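Local coordinates for protein oxidase/hydroxylase (Streptomyces hygroscopicus subsp. hygroscopicus, PDB 4XCB) that is probably a metal- and 2-oxoglutarate-dependent dioxygenase of the phytanoyl-CoA dioxygenase family, thought to act in an oxidative cyclisation of hygromycin biosynthesis, at residues Q84-E90 with G226-F232; V119-S124 with Y250-D254; C157-H163 with N204-H209; S181-S185 with G210-K214. All coordinates share one frame; numbering follows the deposited sequence. Where two conformers were deposited one is given.

Contact 1. Residues Q84-E90 with G226-F232; sequences QPLRLLE and GYGPTFF. With HY0 (hygromycin b variant), chain G.
Leu89 meets the ring of Phe232 at its edge, CD1 lying 4.0 Å from CD2 of the ring, while Pro229 of the same turn sets its CD over the centre of one face. The Phe231 ring is arranged in a similar way: Gln84 OE1 stands near its plane at the CE1 edge, and Pro229 CB lies over one face, towards the rim. The amide of Gln84 is itself held by Arg121 and Leu123 of the second subunit. Tyr227 receives Leu88 obliquely, CD1 to CE2 at 3.7 Å, and its hydroxyl is bonded to Ala69 O. At the edge of the Arg87 guanidinium lies Phe232 O, accepting from NH1 at 2.8 Å, 26° out of the guanidinium plane. The chain of Arg87 reaches that far because CG is anti to N (chi1 -177°) and the rest is extended, carrying it alongside the type I turn from Pro229 O, near CB, to the Phe232 carbonyl.

Between the backbones, Arg87 and Gly228 form a hydrogen-bonded antiparallel pair, N to O in both directions. Beyond it Leu89 N donates to Gly226 O at 2.7 Å, and Glu90 N adds a weak bond to the same oxygen. Gly226 N returns a bond to Glu90 O at 2.9 Å. Past CG the Glu90 chain is extended, and its two oxygens take separate hydroxyls of the ligand: OE1 accepts from HY0 O32 at 2.6 Å and OE2 from O31 at 2.9 Å. With Leu89 and Glu90 both facing Gly226, this is a classic beta bulge in the major sheet of a double-stranded beta-helix, at the hygromycin pocket.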
# COMPACT_ATOMS: atom_id res chain seq x y z
N GLN A 84 -15.53 -10.21 -2.83
CA GLN A 84 -16.39 -9.84 -1.70
C GLN A 84 -17.77 -10.43 -1.95
O GLN A 84 -18.11 -10.71 -3.11
CB GLN A 84 -16.52 -8.32 -1.56
CG GLN A 84 -15.22 -7.59 -1.38
CD GLN A 84 -14.73 -7.65 0.05
OE1 GLN A 84 -15.20 -6.92 0.91
NE2 GLN A 84 -13.75 -8.50 0.29
N PRO A 85 -18.58 -10.60 -0.89
CA PRO A 85 -20.00 -10.86 -1.12
C PRO A 85 -20.54 -9.78 -2.06
O PRO A 85 -20.30 -8.60 -1.83
CB PRO A 85 -20.62 -10.77 0.28
CG PRO A 85 -19.49 -11.02 1.22
CD PRO A 85 -18.26 -10.45 0.54
N LEU A 86 -21.23 -10.21 -3.11
CA LEU A 86 -21.53 -9.38 -4.26
C LEU A 86 -22.93 -8.80 -4.28
O LEU A 86 -23.90 -9.45 -3.86
CB LEU A 86 -21.33 -10.21 -5.52
CG LEU A 86 -20.63 -9.66 -6.75
CD1 LEU A 86 -19.43 -8.78 -6.42
CD2 LEU A 86 -20.23 -10.86 -7.59
N ARG A 87 -23.04 -7.60 -4.83
CA ARG A 87 -24.33 -6.99 -5.11
C ARG A 87 -24.31 -6.37 -6.50
O ARG A 87 -23.30 -5.83 -6.94
CB ARG A 87 -24.65 -5.94 -4.04
CG ARG A 87 -26.00 -5.30 -4.18
CD ARG A 87 -26.17 -4.16 -3.18
NE ARG A 87 -27.56 -3.71 -3.22
CZ ARG A 87 -28.05 -2.70 -2.52
NH1 ARG A 87 -27.28 -1.98 -1.72
NH2 ARG A 87 -29.35 -2.40 -2.63
N LEU A 88 -25.42 -6.47 -7.22
CA LEU A 88 -25.60 -5.79 -8.50
C LEU A 88 -25.90 -4.32 -8.26
O LEU A 88 -26.89 -3.99 -7.60
CB LEU A 88 -26.72 -6.46 -9.30
CG LEU A 88 -27.11 -5.77 -10.60
CD1 LEU A 88 -26.01 -5.89 -11.63
CD2 LEU A 88 -28.41 -6.37 -11.14
N LEU A 89 -25.06 -3.43 -8.79
CA LEU A 89 -25.20 -2.00 -8.46
C LEU A 89 -25.93 -1.21 -9.55
O LEU A 89 -26.58 -0.19 -9.26
CB LEU A 89 -23.83 -1.37 -8.20
CG LEU A 89 -23.04 -1.99 -7.06
CD1 LEU A 89 -21.72 -1.25 -6.99
CD2 LEU A 89 -23.79 -1.93 -5.74
N GLU A 90 -25.84 -1.68 -10.78
CA GLU A 90 -26.52 -1.03 -11.90
C GLU A 90 -26.50 -1.91 -13.14
O GLU A 90 -25.69 -2.81 -13.26
CB GLU A 90 -25.87 0.32 -12.23
CG GLU A 90 -24.39 0.22 -12.48
CD GLU A 90 -23.78 1.55 -12.89
OE1 GLU A 90 -22.54 1.67 -12.80
OE2 GLU A 90 -24.52 2.46 -13.30
N GLY A 226 -22.82 -3.26 -13.39
CA GLY A 226 -21.88 -2.79 -12.40
C GLY A 226 -22.08 -3.58 -11.13
O GLY A 226 -23.21 -3.79 -10.70
N TYR A 227 -20.97 -4.04 -10.55
CA TYR A 227 -21.00 -4.89 -9.38
C TYR A 227 -20.09 -4.36 -8.31
O TYR A 227 -19.04 -3.78 -8.60
CB TYR A 227 -20.57 -6.33 -9.72
CG TYR A 227 -21.35 -6.98 -10.83
CD1 TYR A 227 -20.94 -6.86 -12.15
CD2 TYR A 227 -22.50 -7.72 -10.57
CE1 TYR A 227 -21.64 -7.46 -13.18
CE2 TYR A 227 -23.21 -8.33 -11.59
CZ TYR A 227 -22.78 -8.19 -12.89
OH TYR A 227 -23.47 -8.79 -13.92
N GLY A 228 -20.45 -4.60 -7.06
CA GLY A 228 -19.54 -4.33 -5.96
C GLY A 228 -20.01 -5.06 -4.73
O GLY A 228 -20.88 -5.94 -4.82
N PRO A 229 -19.46 -4.70 -3.57
CA PRO A 229 -19.80 -5.40 -2.33
C PRO A 229 -21.22 -5.16 -1.87
O PRO A 229 -21.83 -4.18 -2.25
CB PRO A 229 -18.80 -4.83 -1.32
CG PRO A 229 -17.72 -4.22 -2.15
CD PRO A 229 -18.40 -3.69 -3.36
N THR A 230 -21.74 -6.06 -1.05
CA THR A 230 -23.10 -5.94 -0.57
C THR A 230 -23.38 -4.68 0.23
O THR A 230 -24.54 -4.29 0.37
CB THR A 230 -23.50 -7.14 0.31
OG1 THR A 230 -22.55 -7.29 1.38
CG2 THR A 230 -23.51 -8.40 -0.53
N PHE A 231 -22.34 -4.03 0.74
CA PHE A 231 -22.54 -2.82 1.53
C PHE A 231 -22.44 -1.55 0.67
O PHE A 231 -22.56 -0.45 1.21
CB PHE A 231 -21.53 -2.74 2.69
CG PHE A 231 -20.11 -2.97 2.29
CD1 PHE A 231 -19.55 -4.24 2.37
CD2 PHE A 231 -19.35 -1.93 1.80
CE1 PHE A 231 -18.24 -4.46 1.99
CE2 PHE A 231 -18.04 -2.15 1.41
CZ PHE A 231 -17.49 -3.41 1.50
N PHE A 232 -22.21 -1.69 -0.63
CA PHE A 232 -22.32 -0.56 -1.55
C PHE A 232 -23.79 -0.31 -1.88
O PHE A 232 -24.56 -1.27 -2.02
CB PHE A 232 -21.54 -0.78 -2.85
CG PHE A 232 -20.10 -0.36 -2.79
CD1 PHE A 232 -19.38 -0.42 -1.61
CD2 PHE A 232 -19.45 0.08 -3.94
CE1 PHE A 232 -18.04 -0.03 -1.57
CE2 PHE A 232 -18.13 0.46 -3.91
CZ PHE A 232 -17.42 0.40 -2.74
C1 HY0 G . -20.34 12.82 -13.27
C2 HY0 G . -20.31 14.32 -13.13
C3 HY0 G . -21.71 14.89 -13.35
C4 HY0 G . -22.23 14.50 -14.73
C5 HY0 G . -22.16 12.98 -14.95
C6 HY0 G . -20.81 12.41 -14.65
N7 HY0 G . -19.86 14.64 -11.83
O8 HY0 G . -19.02 12.35 -13.10
N9 HY0 G . -23.58 14.94 -14.84
C10 HY0 G . -23.58 16.36 -15.16
O11 HY0 G . -22.46 12.73 -16.30
C12 HY0 G . -19.86 8.85 -15.20
C13 HY0 G . -19.90 10.34 -15.44
O14 HY0 G . -20.08 10.69 -16.79
C15 HY0 G . -19.05 10.17 -17.58
C16 HY0 G . -19.30 8.70 -17.71
C17 HY0 G . -19.20 8.08 -16.26
O18 HY0 G . -20.93 10.96 -14.68
C19 HY0 G . -19.09 10.84 -18.95
O20 HY0 G . -18.66 12.19 -18.80
O21 HY0 G . -20.55 8.46 -18.23
O22 HY0 G . -19.74 6.83 -16.29
C23 HY0 G . -20.74 6.80 -15.25
C24 HY0 G . -21.87 5.92 -15.69
C25 HY0 G . -22.77 5.60 -14.51
C26 HY0 G . -21.98 5.04 -13.34
C27 HY0 G . -20.93 6.04 -12.98
O28 HY0 G . -20.12 6.26 -14.11
O29 HY0 G . -21.18 8.20 -15.01
O30 HY0 G . -22.68 6.57 -16.67
O31 HY0 G . -23.77 4.71 -14.94
O32 HY0 G . -21.37 3.79 -13.67
C33 HY0 G . -20.04 5.50 -11.84
C34 HY0 G . -19.36 6.64 -11.14
O35 HY0 G . -20.25 7.35 -10.31
N36 HY0 G . -19.04 4.68 -12.41

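Contact 2. Residues V119-S124 with Y250-D254; sequences VGRDLS and YVDHD. With HY0 (hygromycin b variant), chain G.
Asp122 lays its CB over one face of the His253 imidazole, 3.8 Å from the ring centroid and 25° off the normal, a CH-pi contact displaced towards NE2. Next along the chain, CG keeps that height but has passed beyond the CD2–NE2 edge, and the carboxylate is turned to within 17° of the ring plane. Lying anti to N (chi1 -174°) and beside the carbonyl carbon, CG turns one oxygen back to the chain at Ser124 and the other to 250-254. Ser124 N, at 3.0 Å, and Ser124 OG, at 2.6 Å, both reach OD1 from the same face of the carboxylate. The N–H bond closes an Asx turn, and the two donors fix the rotation of the group; water 3 joins OD1 to Val251 O. OD2 accepts from two other waters. Water 1 bridges it to Asp252 OD1, and water 2 accepts from His253 N, so the two loops are joined by solvent where no direct hydrogen bond forms.

This polar seam borders the hygromycin pocket: Asp252 takes one ligand hydroxyl on each oxygen, HY0 O35 on OD1 and HY0 O8 on OD2, both at 2.6 Å. Water 1 therefore makes Asp122 a second-shell partner of a ligand-binding carboxylate.

The His253 ring is fixed from its other nitrogen by a bond from ND1 to Glu110 O. Arg121 O lies at the ring edge by CE1, and Val119 CG2 approaches that carbon at 3.8 Å. At the far end of the contact, Ser124 CB meets the edge of the Tyr250 ring, 3.9 Å from CE2.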
# COMPACT_ATOMS: atom_id res chain seq x y z
N VAL A 119 -9.77 16.35 -1.75
CA VAL A 119 -9.36 14.96 -1.54
C VAL A 119 -8.96 14.32 -2.87
O VAL A 119 -9.40 14.76 -3.93
CB VAL A 119 -10.48 14.13 -0.85
CG1 VAL A 119 -10.78 14.71 0.51
CG2 VAL A 119 -11.76 14.11 -1.70
N GLY A 120 -8.10 13.31 -2.80
CA GLY A 120 -7.58 12.66 -3.99
C GLY A 120 -7.75 11.16 -4.05
O GLY A 120 -7.11 10.48 -4.85
N ARG A 121 -8.59 10.63 -3.17
CA ARG A 121 -9.01 9.23 -3.23
C ARG A 121 -10.53 9.18 -3.27
O ARG A 121 -11.21 9.95 -2.58
CB ARG A 121 -8.50 8.45 -2.02
CG ARG A 121 -7.02 8.11 -2.04
CD ARG A 121 -6.80 6.83 -2.84
NE ARG A 121 -5.40 6.50 -3.08
CZ ARG A 121 -4.65 7.06 -4.01
NH1 ARG A 121 -5.16 8.02 -4.77
NH2 ARG A 121 -3.38 6.68 -4.18
N ASP A 122 -11.06 8.29 -4.10
CA ASP A 122 -12.49 7.98 -4.14
C ASP A 122 -12.59 6.55 -3.65
O ASP A 122 -12.15 5.63 -4.34
CB ASP A 122 -13.07 8.11 -5.55
CG ASP A 122 -14.58 7.93 -5.60
OD1 ASP A 122 -15.17 7.30 -4.69
OD2 ASP A 122 -15.19 8.43 -6.57
N LEU A 123 -13.17 6.37 -2.46
CA LEU A 123 -13.12 5.06 -1.83
C LEU A 123 -14.02 4.06 -2.57
O LEU A 123 -13.85 2.86 -2.40
CB LEU A 123 -13.46 5.16 -0.33
CG LEU A 123 -12.31 5.78 0.49
CD1 LEU A 123 -12.62 5.78 1.99
CD2 LEU A 123 -10.97 5.10 0.24
N SER A 124 -14.91 4.54 -3.45
CA SER A 124 -15.78 3.63 -4.21
C SER A 124 -15.00 2.84 -5.25
O SER A 124 -15.46 1.80 -5.74
CB SER A 124 -16.92 4.39 -4.91
OG SER A 124 -16.43 5.32 -5.86
N TYR A 250 -23.15 8.41 -5.28
CA TYR A 250 -21.75 8.46 -5.65
C TYR A 250 -21.39 9.87 -6.12
O TYR A 250 -22.02 10.41 -7.03
CB TYR A 250 -21.46 7.43 -6.75
CG TYR A 250 -21.63 6.00 -6.28
CD1 TYR A 250 -22.90 5.48 -6.01
CD2 TYR A 250 -20.54 5.17 -6.09
CE1 TYR A 250 -23.06 4.18 -5.57
CE2 TYR A 250 -20.69 3.86 -5.65
CZ TYR A 250 -21.96 3.37 -5.40
OH TYR A 250 -22.14 2.08 -4.95
N VAL A 251 -20.39 10.45 -5.47
CA VAL A 251 -19.90 11.78 -5.84
C VAL A 251 -18.58 11.64 -6.57
O VAL A 251 -17.56 11.33 -5.97
CB VAL A 251 -19.71 12.68 -4.60
CG1 VAL A 251 -19.25 14.07 -5.03
CG2 VAL A 251 -21.00 12.77 -3.78
N ASP A 252 -18.61 11.85 -7.88
CA ASP A 252 -17.42 11.62 -8.68
C ASP A 252 -16.37 12.71 -8.50
O ASP A 252 -16.70 13.88 -8.29
CB ASP A 252 -17.77 11.50 -10.17
CG ASP A 252 -18.59 10.26 -10.48
OD1 ASP A 252 -18.77 9.39 -9.60
OD2 ASP A 252 -19.06 10.14 -11.64
N HIS A 253 -15.11 12.30 -8.61
CA HIS A 253 -14.00 13.24 -8.66
C HIS A 253 -13.91 13.79 -10.08
O HIS A 253 -14.77 13.48 -10.90
CB HIS A 253 -12.70 12.53 -8.22
CG HIS A 253 -12.71 12.14 -6.77
ND1 HIS A 253 -11.58 12.19 -5.97
CD2 HIS A 253 -13.71 11.71 -5.97
CE1 HIS A 253 -11.89 11.81 -4.75
NE2 HIS A 253 -13.18 11.50 -4.72
N ASP A 254 -12.91 14.62 -10.37
CA ASP A 254 -12.84 15.30 -11.68
C ASP A 254 -13.03 14.33 -12.83
O ASP A 254 -12.42 13.27 -12.84
CB ASP A 254 -11.49 16.00 -11.89
CG ASP A 254 -11.26 17.20 -10.97
OD1 ASP A 254 -12.22 17.70 -10.36
OD2 ASP A 254 -10.08 17.65 -10.89
C1 HY0 G . -20.34 12.82 -13.27
C2 HY0 G . -20.31 14.32 -13.13
C3 HY0 G . -21.71 14.89 -13.35
C4 HY0 G . -22.23 14.50 -14.73
C5 HY0 G . -22.16 12.98 -14.95
C6 HY0 G . -20.81 12.41 -14.65
N7 HY0 G . -19.86 14.64 -11.83
O8 HY0 G . -19.02 12.35 -13.10
N9 HY0 G . -23.58 14.94 -14.84
C10 HY0 G . -23.58 16.36 -15.16
O11 HY0 G . -22.46 12.73 -16.30
C12 HY0 G . -19.86 8.85 -15.20
C13 HY0 G . -19.90 10.34 -15.44
O14 HY0 G . -20.08 10.69 -16.79
C15 HY0 G . -19.05 10.17 -17.58
C16 HY0 G . -19.30 8.70 -17.71
C17 HY0 G . -19.20 8.08 -16.26
O18 HY0 G . -20.93 10.96 -14.68
C19 HY0 G . -19.09 10.84 -18.95
O20 HY0 G . -18.66 12.19 -18.80
O21 HY0 G . -20.55 8.46 -18.23
O22 HY0 G . -19.74 6.83 -16.29
C23 HY0 G . -20.74 6.80 -15.25
C24 HY0 G . -21.87 5.92 -15.69
C25 HY0 G . -22.77 5.60 -14.51
C26 HY0 G . -21.98 5.04 -13.34
C27 HY0 G . -20.93 6.04 -12.98
O28 HY0 G . -20.12 6.26 -14.11
O29 HY0 G . -21.18 8.20 -15.01
O30 HY0 G . -22.68 6.57 -16.67
O31 HY0 G . -23.77 4.71 -14.94
O32 HY0 G . -21.37 3.79 -13.67
C33 HY0 G . -20.04 5.50 -11.84
C34 HY0 G . -19.36 6.64 -11.14
O35 HY0 G . -20.25 7.35 -10.31
N36 HY0 G . -19.04 4.68 -12.41
O HOH W 1 -17.98 8.18 -7.44
O HOH W 2 -14.33 9.42 -8.92
O HOH W 3 -17.06 9.60 -3.95

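Contact 3. Residues C157-H163 with N204-H209; sequences CYVQGSH and NEALMH. With NI (nickel (II) ion), chain E.
Ser162 carries OG between its N and carbonyl carbon (chi1 49°), directing the hydroxyl at Met208 N, which donates to it at 2.8 Å. Leu207 has CG anti to N (chi1 -173°), and its methyls divide between the turn and the strand: CD1 rests 3.3 Å from Ser162 OG, and CD2 packs 3.7 Å from Tyr158 CB. Ser162 OG in turn donates to Val159 O in the carbonyl plane, on a lone pair. Val159 O also receives Ser162 N, closing the type II turn.

A straight bond from Val159 N to Met208 O, 2.9 Å, ties the end of strand 156-159 to the residue before strand 209-211. The side chains of Val159 and Met208 lie side by side, CG2 against SD. Farther along, His163 CB packs on the Leu207 backbone; the NE2 of His163 bonds Asp16 O, whereas its buried ND1 has no partner.

The non-hydrogen-bonded pair of Tyr158 and His209 puts His209 at the start of its strand. Its ND1 donates to Leu207 O at 2.8 Å, fixing the ring's rotation, and NE2 binds nickel at 2.1 Å. Glu205 does not reach the nickel; OE2 accepts from water 4 at 2.7 Å, and water 5 lies by OE1, both waters being metal ligands. His209, His105 and the iron-site residue Glu205 make up the two-histidine, one-carboxylate site of a double-stranded beta-helix oxygenase; here Glu205 holds nickel through waters.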
# COMPACT_ATOMS: atom_id res chain seq x y z
N CYS A 157 -11.26 3.68 -25.03
CA CYS A 157 -9.88 4.07 -24.82
C CYS A 157 -9.62 4.30 -23.34
O CYS A 157 -10.54 4.57 -22.57
CB CYS A 157 -9.50 5.31 -25.64
SG CYS A 157 -10.51 6.77 -25.42
N TYR A 158 -8.35 4.22 -22.96
CA TYR A 158 -7.97 4.30 -21.56
C TYR A 158 -6.57 4.89 -21.42
O TYR A 158 -5.73 4.77 -22.33
CB TYR A 158 -8.03 2.92 -20.90
CG TYR A 158 -7.01 1.98 -21.49
CD1 TYR A 158 -7.24 1.36 -22.72
CD2 TYR A 158 -5.78 1.77 -20.87
CE1 TYR A 158 -6.30 0.53 -23.29
CE2 TYR A 158 -4.84 0.93 -21.43
CZ TYR A 158 -5.11 0.32 -22.65
OH TYR A 158 -4.18 -0.51 -23.23
N VAL A 159 -6.32 5.50 -20.28
CA VAL A 159 -4.98 5.98 -19.98
C VAL A 159 -4.20 4.88 -19.27
O VAL A 159 -4.60 4.42 -18.21
CB VAL A 159 -5.04 7.27 -19.14
CG1 VAL A 159 -3.63 7.72 -18.70
CG2 VAL A 159 -5.80 8.35 -19.91
N GLN A 160 -3.08 4.46 -19.86
CA GLN A 160 -2.30 3.34 -19.34
C GLN A 160 -1.96 3.51 -17.86
O GLN A 160 -1.44 4.56 -17.46
CB GLN A 160 -1.02 3.19 -20.16
CG GLN A 160 -0.23 1.97 -19.84
CD GLN A 160 1.13 1.96 -20.50
OE1 GLN A 160 2.08 1.35 -19.99
NE2 GLN A 160 1.25 2.63 -21.64
N GLY A 161 -2.24 2.49 -17.06
CA GLY A 161 -1.89 2.50 -15.65
C GLY A 161 -2.64 3.51 -14.78
O GLY A 161 -2.29 3.70 -13.60
N SER A 162 -3.68 4.13 -15.33
CA SER A 162 -4.38 5.17 -14.60
C SER A 162 -5.16 4.63 -13.42
O SER A 162 -5.57 5.39 -12.54
CB SER A 162 -5.33 5.93 -15.52
OG SER A 162 -6.12 5.03 -16.26
N HIS A 163 -5.38 3.32 -13.39
CA HIS A 163 -6.11 2.70 -12.27
C HIS A 163 -5.23 2.64 -11.02
O HIS A 163 -5.74 2.44 -9.89
CB HIS A 163 -6.61 1.30 -12.67
CG HIS A 163 -5.51 0.34 -12.99
ND1 HIS A 163 -4.46 0.66 -13.83
CD2 HIS A 163 -5.28 -0.93 -12.57
CE1 HIS A 163 -3.64 -0.38 -13.92
NE2 HIS A 163 -4.12 -1.36 -13.17
N ASN A 204 -12.10 -2.44 -14.19
CA ASN A 204 -11.88 -1.78 -12.90
C ASN A 204 -12.25 -0.31 -13.03
O ASN A 204 -11.61 0.41 -13.79
CB ASN A 204 -10.40 -1.92 -12.49
CG ASN A 204 -10.12 -1.42 -11.07
OD1 ASN A 204 -10.87 -0.63 -10.52
ND2 ASN A 204 -9.01 -1.88 -10.49
N GLU A 205 -13.25 0.16 -12.30
CA GLU A 205 -13.72 1.53 -12.52
C GLU A 205 -12.70 2.57 -12.05
O GLU A 205 -12.86 3.76 -12.29
CB GLU A 205 -15.08 1.74 -11.86
CG GLU A 205 -16.23 1.20 -12.73
CD GLU A 205 -16.39 1.97 -14.03
OE1 GLU A 205 -16.57 3.20 -13.98
OE2 GLU A 205 -16.35 1.34 -15.10
N ALA A 206 -11.62 2.11 -11.42
CA ALA A 206 -10.51 3.00 -11.10
C ALA A 206 -9.77 3.47 -12.36
O ALA A 206 -9.10 4.51 -12.33
CB ALA A 206 -9.55 2.32 -10.14
N LEU A 207 -9.88 2.71 -13.45
CA LEU A 207 -9.18 3.04 -14.69
C LEU A 207 -9.76 4.31 -15.29
O LEU A 207 -10.96 4.49 -15.32
CB LEU A 207 -9.29 1.88 -15.68
CG LEU A 207 -8.47 2.02 -16.95
CD1 LEU A 207 -6.99 1.90 -16.60
CD2 LEU A 207 -8.88 0.92 -17.88
N MET A 208 -8.91 5.22 -15.77
CA MET A 208 -9.40 6.39 -16.46
C MET A 208 -9.63 6.02 -17.91
O MET A 208 -8.70 5.60 -18.58
CB MET A 208 -8.41 7.55 -16.39
CG MET A 208 -8.93 8.79 -17.11
SD MET A 208 -7.78 10.18 -17.03
CE MET A 208 -7.84 10.54 -15.27
N HIS A 209 -10.88 6.14 -18.35
CA HIS A 209 -11.27 5.59 -19.63
C HIS A 209 -12.41 6.39 -20.26
O HIS A 209 -13.02 7.25 -19.63
CB HIS A 209 -11.71 4.13 -19.45
CG HIS A 209 -12.94 3.99 -18.63
ND1 HIS A 209 -12.92 4.09 -17.25
CD2 HIS A 209 -14.23 3.83 -18.99
CE1 HIS A 209 -14.16 3.96 -16.80
NE2 HIS A 209 -14.97 3.81 -17.83
NI NI E . -17.00 4.29 -17.93
O HOH W 4 -17.48 2.09 -17.49
O HOH W 5 -17.43 4.42 -15.96

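Contact 4. Residues S181-S185 with G210-K214; sequences SLVDS and GTRRK. With AKG (2-oxoglutaric acid), chain F.
Val183 presses CB and both methyl carbons around Thr211 O, with CB and CG2 each 3.5 Å from it, and this is the tight, buried side of the contact. Just beside it, Arg212 NH1 donates to Val183 O at 3.0 Å. The carbonyl lies in the guanidinium plane, whereas the nitrogen stands well above the plane of the carbonyl. Arg212 is steadied further by a salt bridge from NE to Asp192. On the far side of the strand, Thr211 CG2 touches the bound 2-oxoglutarate, 3.5 Å from AKG C5.

The looser side, towards solvent, is made of polar groups and water. Asp184, exposed, is held in a side-on salt bridge by Arg213: NE reaches OD1 at 3.1 Å, and NH2 meets the syn lone pair of OD2 at 2.7 Å, with the two flat groups 23° from coplanar. A bend at chi3 (-61°) turns the guanidinium edge to the acid. Water 6 fills the corner, donating to Val183 O and Asp184 OD1 and accepting from Arg213 N.

Joined through two nitrogens, the charges of Asp184 and Arg213 probably screen one another at the surface, while the packing at Thr211 brings the helix up to the strand that lines the cosubstrate pocket.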
# COMPACT_ATOMS: atom_id res chain seq x y z
N SER A 181 -10.72 17.54 -25.01
CA SER A 181 -10.64 16.18 -24.48
C SER A 181 -9.49 15.38 -25.07
O SER A 181 -9.22 15.45 -26.26
CB SER A 181 -11.93 15.41 -24.72
OG SER A 181 -11.70 14.01 -24.53
N LEU A 182 -8.83 14.62 -24.21
CA LEU A 182 -7.74 13.76 -24.63
C LEU A 182 -8.20 12.70 -25.64
O LEU A 182 -7.37 12.19 -26.39
CB LEU A 182 -7.09 13.09 -23.42
CG LEU A 182 -6.31 14.04 -22.50
CD1 LEU A 182 -5.83 13.32 -21.26
CD2 LEU A 182 -5.13 14.64 -23.25
N VAL A 183 -9.49 12.37 -25.66
CA VAL A 183 -9.94 11.34 -26.61
C VAL A 183 -9.98 11.94 -28.01
O VAL A 183 -9.99 11.21 -29.00
CB VAL A 183 -11.34 10.74 -26.29
CG1 VAL A 183 -11.43 10.33 -24.83
CG2 VAL A 183 -12.45 11.70 -26.63
N ASP A 184 -9.99 13.27 -28.09
CA ASP A 184 -9.92 13.96 -29.38
C ASP A 184 -8.49 14.35 -29.76
O ASP A 184 -8.09 14.20 -30.92
CB ASP A 184 -10.79 15.21 -29.38
CG ASP A 184 -12.26 14.91 -29.48
OD1 ASP A 184 -12.62 13.97 -30.21
OD2 ASP A 184 -13.06 15.62 -28.83
N SER A 185 -7.73 14.85 -28.79
CA SER A 185 -6.39 15.35 -29.08
C SER A 185 -5.34 14.25 -29.01
O SER A 185 -4.27 14.35 -29.62
CB SER A 185 -6.02 16.47 -28.10
OG SER A 185 -5.79 15.96 -26.80
N GLY A 210 -12.69 6.09 -21.52
CA GLY A 210 -13.78 6.74 -22.23
C GLY A 210 -13.84 6.11 -23.59
O GLY A 210 -13.43 4.96 -23.76
N THR A 211 -14.35 6.83 -24.58
CA THR A 211 -14.25 6.34 -25.95
C THR A 211 -13.91 7.46 -26.91
O THR A 211 -14.15 8.63 -26.63
CB THR A 211 -15.55 5.68 -26.45
OG1 THR A 211 -16.43 6.69 -26.96
CG2 THR A 211 -16.24 4.90 -25.34
N ARG A 212 -13.38 7.06 -28.06
CA ARG A 212 -13.15 8.00 -29.14
C ARG A 212 -14.47 8.50 -29.70
O ARG A 212 -15.54 7.93 -29.45
CB ARG A 212 -12.34 7.35 -30.25
CG ARG A 212 -11.06 6.73 -29.79
CD ARG A 212 -10.05 7.78 -29.37
NE ARG A 212 -8.71 7.21 -29.34
CZ ARG A 212 -7.62 7.91 -29.06
NH1 ARG A 212 -7.72 9.20 -28.78
NH2 ARG A 212 -6.43 7.32 -29.06
N ARG A 213 -14.38 9.56 -30.47
CA ARG A 213 -15.54 10.09 -31.16
C ARG A 213 -15.93 9.15 -32.30
O ARG A 213 -15.08 8.72 -33.07
CB ARG A 213 -15.23 11.49 -31.69
CG ARG A 213 -16.42 12.27 -32.18
CD ARG A 213 -15.99 13.69 -32.48
NE ARG A 213 -15.48 14.36 -31.29
CZ ARG A 213 -16.24 14.99 -30.40
NH1 ARG A 213 -17.56 15.05 -30.59
NH2 ARG A 213 -15.70 15.56 -29.34
N LYS A 214 -17.22 8.81 -32.38
CA LYS A 214 -17.69 7.90 -33.42
C LYS A 214 -18.02 8.67 -34.69
O LYS A 214 -18.75 9.66 -34.65
CB LYS A 214 -18.93 7.14 -32.93
CG LYS A 214 -19.61 6.28 -33.99
CD LYS A 214 -20.69 5.41 -33.35
CE LYS A 214 -21.61 4.79 -34.38
NZ LYS A 214 -20.91 3.89 -35.34
C1 AKG F . -19.33 3.84 -19.31
O1 AKG F . -19.00 4.33 -18.18
O2 AKG F . -20.55 3.64 -19.59
C2 AKG F . -18.27 3.49 -20.31
O5 AKG F . -17.11 3.58 -19.95
C3 AKG F . -18.66 3.07 -21.72
C4 AKG F . -17.59 2.28 -22.43
C5 AKG F . -17.94 2.16 -23.91
O3 AKG F . -17.25 1.42 -24.66
O4 AKG F . -18.92 2.80 -24.37
O HOH W 6 -11.95 10.86 -30.82

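From the N terminus, the segments 84-90, 119-124, 157-163 and 181-185 open in turn. Contact 3 closes first, at 204-209, and contact 4 directly after, at 210-214; these cross. Contact 1 closes next, at 226-232, and contact 2 last, at 250-254; these cross as well, and both enclose contacts 3 and 4. Contact 1 joins strands 86-96 and 220-229 of the larger sheet; contact 3 joins strands 156-159 and 209-211 of the smaller, and contact 4 sets helix 182-185 against strand 209-211, Val183 packing on Cys157 of contact 3. Contact 2 ties two loops and meets contact 1 where Phe232 touches Tyr250 and Ser124. Contacts 1 and 2 reach hygromycin, contact 3 the nickel, contact 4 the 2-oxoglutarate.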